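Local coordinates for Poly(A) RNA polymerase protein 2 (Saccharomyces cerevisiae, PDB 3NYB) that probably catalyses the addition of poly(A) tails to RNAs, serving as the polymerase subunit of the TRAMP RNA surveillance complex, at residues Val234-Ser239 with Pro243-Lys248; Gln266-Gly269 with Asn274-Arg277; Gly182-Phe187 with Phe261-Gln266. The protein carries 1 engineered substitution. All blocks are in the same frame, centred on the assembly; numbering follows the deposited sequence.

Interaction 1: residues Val234-Ser239 with Pro243-Lys248; sequences VALGSS and PVYFPK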
# COMPACT_ATOMS: atom_id res chain seq x y z
N VAL A 234 15.51 12.10 0.76
CA VAL A 234 14.45 12.38 -0.21
C VAL A 234 13.04 12.37 0.38
O VAL A 234 12.70 11.50 1.17
CB VAL A 234 14.49 11.37 -1.38
CG1 VAL A 234 13.51 11.78 -2.47
CG2 VAL A 234 15.89 11.28 -1.94
N ALA A 235 12.22 13.34 -0.02
CA ALA A 235 10.83 13.43 0.44
C ALA A 235 9.86 13.32 -0.73
O ALA A 235 10.25 13.43 -1.89
CB ALA A 235 10.61 14.74 1.18
N LEU A 236 8.58 13.10 -0.42
CA LEU A 236 7.57 12.96 -1.46
C LEU A 236 6.50 14.03 -1.34
O LEU A 236 6.06 14.36 -0.24
CB LEU A 236 6.91 11.58 -1.42
CG LEU A 236 7.69 10.40 -1.96
CD1 LEU A 236 8.61 9.89 -0.90
CD2 LEU A 236 6.74 9.31 -2.38
N GLY A 237 6.07 14.56 -2.49
CA GLY A 237 5.02 15.56 -2.54
C GLY A 237 4.32 15.56 -3.88
O GLY A 237 4.55 14.68 -4.71
N SER A 238 3.45 16.54 -4.10
CA SER A 238 2.70 16.66 -5.35
C SER A 238 2.56 18.10 -5.81
O SER A 238 1.76 18.87 -5.27
CB SER A 238 1.32 16.00 -5.22
OG SER A 238 1.34 14.67 -5.70
N SER A 239 3.34 18.46 -6.83
CA SER A 239 3.21 19.75 -7.48
C SER A 239 2.36 19.59 -8.73
O SER A 239 2.84 19.13 -9.76
CB SER A 239 4.58 20.31 -7.85
OG SER A 239 4.45 21.47 -8.65
N PRO A 243 3.40 13.47 -9.00
CA PRO A 243 4.30 12.94 -7.98
C PRO A 243 5.70 13.53 -8.12
O PRO A 243 6.21 13.69 -9.23
CB PRO A 243 4.32 11.43 -8.29
CG PRO A 243 3.73 11.31 -9.67
CD PRO A 243 2.71 12.39 -9.71
N VAL A 244 6.33 13.84 -6.99
CA VAL A 244 7.55 14.63 -6.97
C VAL A 244 8.46 14.23 -5.82
O VAL A 244 7.98 13.93 -4.73
CB VAL A 244 7.21 16.12 -6.83
CG1 VAL A 244 8.26 16.85 -5.99
CG2 VAL A 244 7.04 16.77 -8.18
N TYR A 245 9.77 14.20 -6.06
CA TYR A 245 10.72 14.13 -4.96
C TYR A 245 11.30 15.51 -4.70
O TYR A 245 11.51 16.29 -5.63
CB TYR A 245 11.89 13.19 -5.27
CG TYR A 245 11.55 11.77 -5.63
CD1 TYR A 245 10.37 11.18 -5.21
CD2 TYR A 245 12.45 11.00 -6.35
CE1 TYR A 245 10.07 9.86 -5.54
CE2 TYR A 245 12.16 9.68 -6.68
CZ TYR A 245 10.97 9.12 -6.27
OH TYR A 245 10.69 7.81 -6.60
N PHE A 246 11.56 15.82 -3.44
CA PHE A 246 12.39 16.98 -3.12
C PHE A 246 13.29 16.68 -1.94
O PHE A 246 12.93 15.89 -1.07
CB PHE A 246 11.56 18.26 -2.91
CG PHE A 246 10.48 18.14 -1.88
CD1 PHE A 246 10.73 18.45 -0.55
CD2 PHE A 246 9.19 17.76 -2.24
CE1 PHE A 246 9.73 18.37 0.40
CE2 PHE A 246 8.19 17.67 -1.29
CZ PHE A 246 8.46 17.98 0.03
N PRO A 247 14.48 17.30 -1.90
CA PRO A 247 15.46 17.00 -0.85
C PRO A 247 14.97 17.53 0.50
O PRO A 247 14.34 18.58 0.55
CB PRO A 247 16.72 17.75 -1.30
CG PRO A 247 16.45 18.18 -2.73
CD PRO A 247 14.98 18.33 -2.83
N LYS A 248 15.25 16.81 1.57
CA LYS A 248 14.80 17.23 2.89
C LYS A 248 15.27 18.64 3.17
O LYS A 248 14.53 19.46 3.72
CB LYS A 248 15.34 16.28 3.97
CG LYS A 248 14.95 14.83 3.79
CD LYS A 248 13.50 14.58 4.17
CE LYS A 248 13.14 13.11 3.99
NZ LYS A 248 13.71 12.25 5.07
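Ala235 sets its CB over one face of the Phe246 ring, 4.1 Å from CB to the ring centroid, in a CH-pi contact displaced toward the rim. Phe246 offers that face because its CG lies between the backbone N and the carbonyl carbon (chi1 55°), which turns the ring across to the partner strand. Its CE2 comes to 4.0 Å from Gly237 N, while Val244 CG1 sits in plane at the ring edge. The frame is a two-stranded antiparallel beta hairpin. At one hydrogen-bonded pair Ala235 N donates to Phe246 O at 2.8 Å; the return bond runs from Phe246 N to Ala235 O at 3.1 Å. At the next, Gly237 N reaches Val244 O at 3.0 Å, whereas the reverse bond is weak. The other face of the hairpin carries Val234, Leu236 and Tyr245. Val234 sends CG1, anti to the backbone N (chi1 -172°), obliquely against Tyr245, 3.5 Å from its CB, and Leu236 CG lies 4.3 Å from Tyr245 CD1. Helix 186-198 packs on this face through Ser195, and Cys49 of the Protein AIR2 chain also touches Tyr245. Lys248, bent at chi2 and chi4, passes CE 3.3 Å from Val234 O and hydrogen-bonds through NZ to Tyr231 O.

Interaction 2: residues Gln266-Gly269 with Asn274-Arg277; sequences QDPG and NISR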
# COMPACT_ATOMS: atom_id res chain seq x y z
N GLN A 266 4.72 14.76 2.10
CA GLN A 266 4.08 16.05 2.32
C GLN A 266 2.58 15.92 2.56
O GLN A 266 1.85 15.39 1.71
CB GLN A 266 4.35 16.98 1.15
CG GLN A 266 4.07 18.44 1.44
CD GLN A 266 4.79 19.36 0.49
OE1 GLN A 266 4.63 19.27 -0.73
NE2 GLN A 266 5.61 20.27 1.04
N ASP A 267 2.12 16.42 3.70
CA ASP A 267 0.70 16.38 4.05
C ASP A 267 -0.10 17.20 3.05
O ASP A 267 0.12 18.40 2.91
CB ASP A 267 0.49 16.91 5.47
CG ASP A 267 -0.90 16.61 6.01
OD1 ASP A 267 -1.77 16.21 5.20
OD2 ASP A 267 -1.11 16.78 7.23
N PRO A 268 -1.05 16.55 2.35
CA PRO A 268 -1.82 17.23 1.30
C PRO A 268 -2.65 18.40 1.80
O PRO A 268 -3.02 19.25 1.01
CB PRO A 268 -2.76 16.13 0.80
CG PRO A 268 -2.10 14.88 1.13
CD PRO A 268 -1.38 15.12 2.43
N GLY A 269 -2.97 18.42 3.09
CA GLY A 269 -3.82 19.46 3.65
C GLY A 269 -3.00 20.48 4.40
O GLY A 269 -3.51 21.47 4.91
N ASN A 274 4.87 16.40 7.40
CA ASN A 274 4.67 15.10 6.75
C ASN A 274 3.71 14.22 7.53
O ASN A 274 3.73 14.18 8.76
CB ASN A 274 6.00 14.40 6.43
CG ASN A 274 6.54 13.57 7.57
OD1 ASN A 274 5.95 13.49 8.64
ND2 ASN A 274 7.68 12.93 7.35
N ILE A 275 2.84 13.53 6.81
CA ILE A 275 1.89 12.65 7.47
C ILE A 275 2.54 11.33 7.88
O ILE A 275 1.90 10.51 8.54
CB ILE A 275 0.64 12.41 6.60
CG1 ILE A 275 0.94 12.74 5.14
CG2 ILE A 275 -0.50 13.29 7.05
CD1 ILE A 275 2.03 11.91 4.53
N SER A 276 3.80 11.14 7.50
CA SER A 276 4.51 9.89 7.76
C SER A 276 5.43 9.98 8.97
O SER A 276 6.21 9.07 9.24
CB SER A 276 5.35 9.48 6.55
OG SER A 276 5.12 10.34 5.45
N ARG A 277 5.35 11.10 9.68
CA ARG A 277 6.19 11.33 10.85
C ARG A 277 6.00 10.21 11.86
O ARG A 277 6.96 9.75 12.48
CB ARG A 277 5.86 12.68 11.48
CG ARG A 277 6.51 12.91 12.84
CD ARG A 277 8.00 13.14 12.70
NE ARG A 277 8.29 14.45 12.13
CZ ARG A 277 8.61 15.52 12.85
NH1 ARG A 277 8.70 15.43 14.17
NH2 ARG A 277 8.86 16.67 12.25
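An Asx turn at Asp267 and a type I beta turn from Asn274 to Arg277 frame a small surface contact in which Asp267 meets Ile275. The two side chains cross at about a right angle, and the methyl CG2 of Ile275 does most of the touching, 3.5 Å from Asp267 CG. The other branch of the isoleucine runs along the backbone, with CG1 3.8 Å from Asp267 CA and 4.3 Å from Pro268 CD. With CG anti to the backbone N (chi1 -167°), the aspartate holds its carboxylate beside that methyl and gives each oxygen a separate task. OD1 accepts from Gly269 N at 3.3 Å in a nearly straight bond (175° at the hydrogen) that comes from above the carboxylate plane, and OD2 takes a hydrogen bond from Asn273 ND2. Replacing Asp267 by an alanine would probably leave both Gly269 N and Asn273 ND2 without their acceptor, freeing the turn to shift, and open a gap beside the Ile275 methyl. No hydrogen bond spans the two segments directly: Gln266 and Asn274 form a non-hydrogen-bonded antiparallel pair, 4.6 Å from CA to CA, with side chains that diverge. Backbone bonding joins Gln266 to Leu236 of strand 234-238. Beyond it, Pro268 leans on Glu145 and Leu149 of helix 145-155, and both Pro268 and Ile275 rest on Phe187 of helix 186-198.

Interaction 3: residues Gly182-Phe187 with Phe261-Gln266; sequences GGLGGF and FSLAIQ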
# COMPACT_ATOMS: atom_id res chain seq x y z
N GLY A 182 4.13 2.31 14.86
CA GLY A 182 5.11 2.84 13.93
C GLY A 182 5.12 2.23 12.54
O GLY A 182 6.12 2.33 11.84
N GLY A 183 4.02 1.60 12.15
CA GLY A 183 3.88 1.08 10.79
C GLY A 183 3.43 2.14 9.79
O GLY A 183 3.27 3.31 10.16
N LEU A 184 3.23 1.75 8.53
CA LEU A 184 2.74 2.68 7.51
C LEU A 184 1.22 2.79 7.49
O LEU A 184 0.52 1.78 7.45
CB LEU A 184 3.18 2.24 6.11
CG LEU A 184 4.66 2.26 5.78
CD1 LEU A 184 4.85 1.85 4.33
CD2 LEU A 184 5.28 3.64 6.06
N GLY A 185 0.72 4.03 7.51
CA GLY A 185 -0.70 4.29 7.41
C GLY A 185 -1.22 4.04 6.00
O GLY A 185 -0.45 3.76 5.08
N GLY A 186 -2.53 4.16 5.82
CA GLY A 186 -3.13 3.84 4.55
C GLY A 186 -2.74 4.82 3.45
O GLY A 186 -2.31 4.41 2.37
N PHE A 187 -2.92 6.10 3.72
CA PHE A 187 -2.60 7.11 2.70
C PHE A 187 -1.14 6.99 2.26
O PHE A 187 -0.83 7.02 1.07
CB PHE A 187 -2.93 8.53 3.19
CG PHE A 187 -2.44 9.61 2.28
CD1 PHE A 187 -3.21 10.05 1.22
CD2 PHE A 187 -1.20 10.19 2.48
CE1 PHE A 187 -2.75 11.04 0.38
CE2 PHE A 187 -0.73 11.18 1.65
CZ PHE A 187 -1.51 11.61 0.60
N PHE A 261 16.46 9.55 9.83
CA PHE A 261 16.00 8.37 9.10
C PHE A 261 14.52 8.07 9.32
O PHE A 261 14.15 7.36 10.26
CB PHE A 261 16.84 7.15 9.47
CG PHE A 261 16.58 5.95 8.60
CD1 PHE A 261 17.14 5.87 7.33
CD2 PHE A 261 15.79 4.91 9.04
CE1 PHE A 261 16.91 4.78 6.53
CE2 PHE A 261 15.56 3.81 8.24
CZ PHE A 261 16.12 3.74 6.98
N SER A 262 13.68 8.61 8.45
CA SER A 262 12.24 8.44 8.58
C SER A 262 11.53 8.89 7.30
O SER A 262 12.00 9.77 6.59
CB SER A 262 11.72 9.22 9.79
OG SER A 262 11.95 10.61 9.64
N LEU A 263 10.39 8.27 7.02
CA LEU A 263 9.63 8.56 5.82
C LEU A 263 9.05 9.97 5.89
O LEU A 263 8.41 10.32 6.87
CB LEU A 263 8.51 7.56 5.66
CG LEU A 263 8.10 7.16 4.24
CD1 LEU A 263 6.65 6.69 4.24
CD2 LEU A 263 8.28 8.31 3.29
N ALA A 264 9.26 10.75 4.84
CA ALA A 264 8.72 12.11 4.77
C ALA A 264 7.85 12.29 3.55
O ALA A 264 8.34 12.35 2.42
CB ALA A 264 9.83 13.12 4.78
N ILE A 265 6.55 12.38 3.78
CA ILE A 265 5.60 12.59 2.71
C ILE A 265 4.79 13.83 3.05
O ILE A 265 4.26 13.95 4.15
CB ILE A 265 4.66 11.37 2.55
CG1 ILE A 265 5.44 10.17 2.04
CG2 ILE A 265 3.54 11.68 1.59
CD1 ILE A 265 4.64 8.89 2.07
N GLN A 266 4.72 14.76 2.10
CA GLN A 266 4.08 16.05 2.32
C GLN A 266 2.58 15.92 2.56
O GLN A 266 1.85 15.39 1.71
CB GLN A 266 4.35 16.98 1.15
CG GLN A 266 4.07 18.44 1.44
CD GLN A 266 4.79 19.36 0.49
OE1 GLN A 266 4.63 19.27 -0.73
NE2 GLN A 266 5.61 20.27 1.04
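Leu184 and Leu263 meet methyl to methyl, CD2 of the first lying 3.8 Å from CD1 of the second, with the two side chains crossing at about a right angle. A second apolar touch lies alongside, where Phe187 CE2 comes to 4.3 Å from Ile265 CG2, the methyl approaching the ring obliquely. These two pairs bridge backbones that stay well apart: the CA atoms of Leu184 and Leu263 are 9.2 Å from each other, and those of Phe187 and Ile265 are 9.9 Å apart. The side chains therefore do all the reaching. In Leu184, chi1 of -65° sets CG beside the backbone N; CD1 then runs on in the extended direction (chi2 -177°), and the other branch, CD2, turns to Leu263. On the extended run 261-266, Leu263 and Ile265 both project toward the other segment.

A second shell closes round each pair. Leu184 also packs on Ile189 and Leu192 of helix 186-198, which begins just after it, and on Ile285 of helix 282-304, where Ile282 meets Leu263. The Phe187 ring meets that of Trp153, the planes inclined at about 30°, and rests on Ala146 and Ile150 of helix 145-155; Cys191 backs Ile265. The backbones are fixed from outside: Gly183 O receives a hydrogen bond from Ser279 OG, Leu184 is bonded through its main chain to Leu176, and Ala264 and Ile265 are tied to Leu236 and Ile275.

Gly185 occupies the N-cap position of helix 186-198; the contact joins the start of that helix and the loop leading to it to an extended segment through two apolar pairs. All four touching residues are buried, consistent with a place in the core of the largely helical central domain of this Trf4-type poly(A) polymerase, set apart from the palm's five-stranded sheet.

Residues 261-266 tie the three contacts together. Interaction 1 lies between the two halves of interaction 3 along the chain, with centres about 13 Å apart, and Leu236 joins them through probable hydrogen bonds, its N to Ala264 O at 2.9 Å and its O to Gln266 N at 2.7 Å. The hairpin thus gains an extended neighbour along strand 234-238. Gln266 belongs to both interactions 2 and 3, whose centres are about 8 Å apart; Ile275 N also meets Ile265 O at 3.0 Å. Interactions 1 and 2 follow in series, centres about 11 Å apart. Protein AIR2 touches interaction 1 alone of the three.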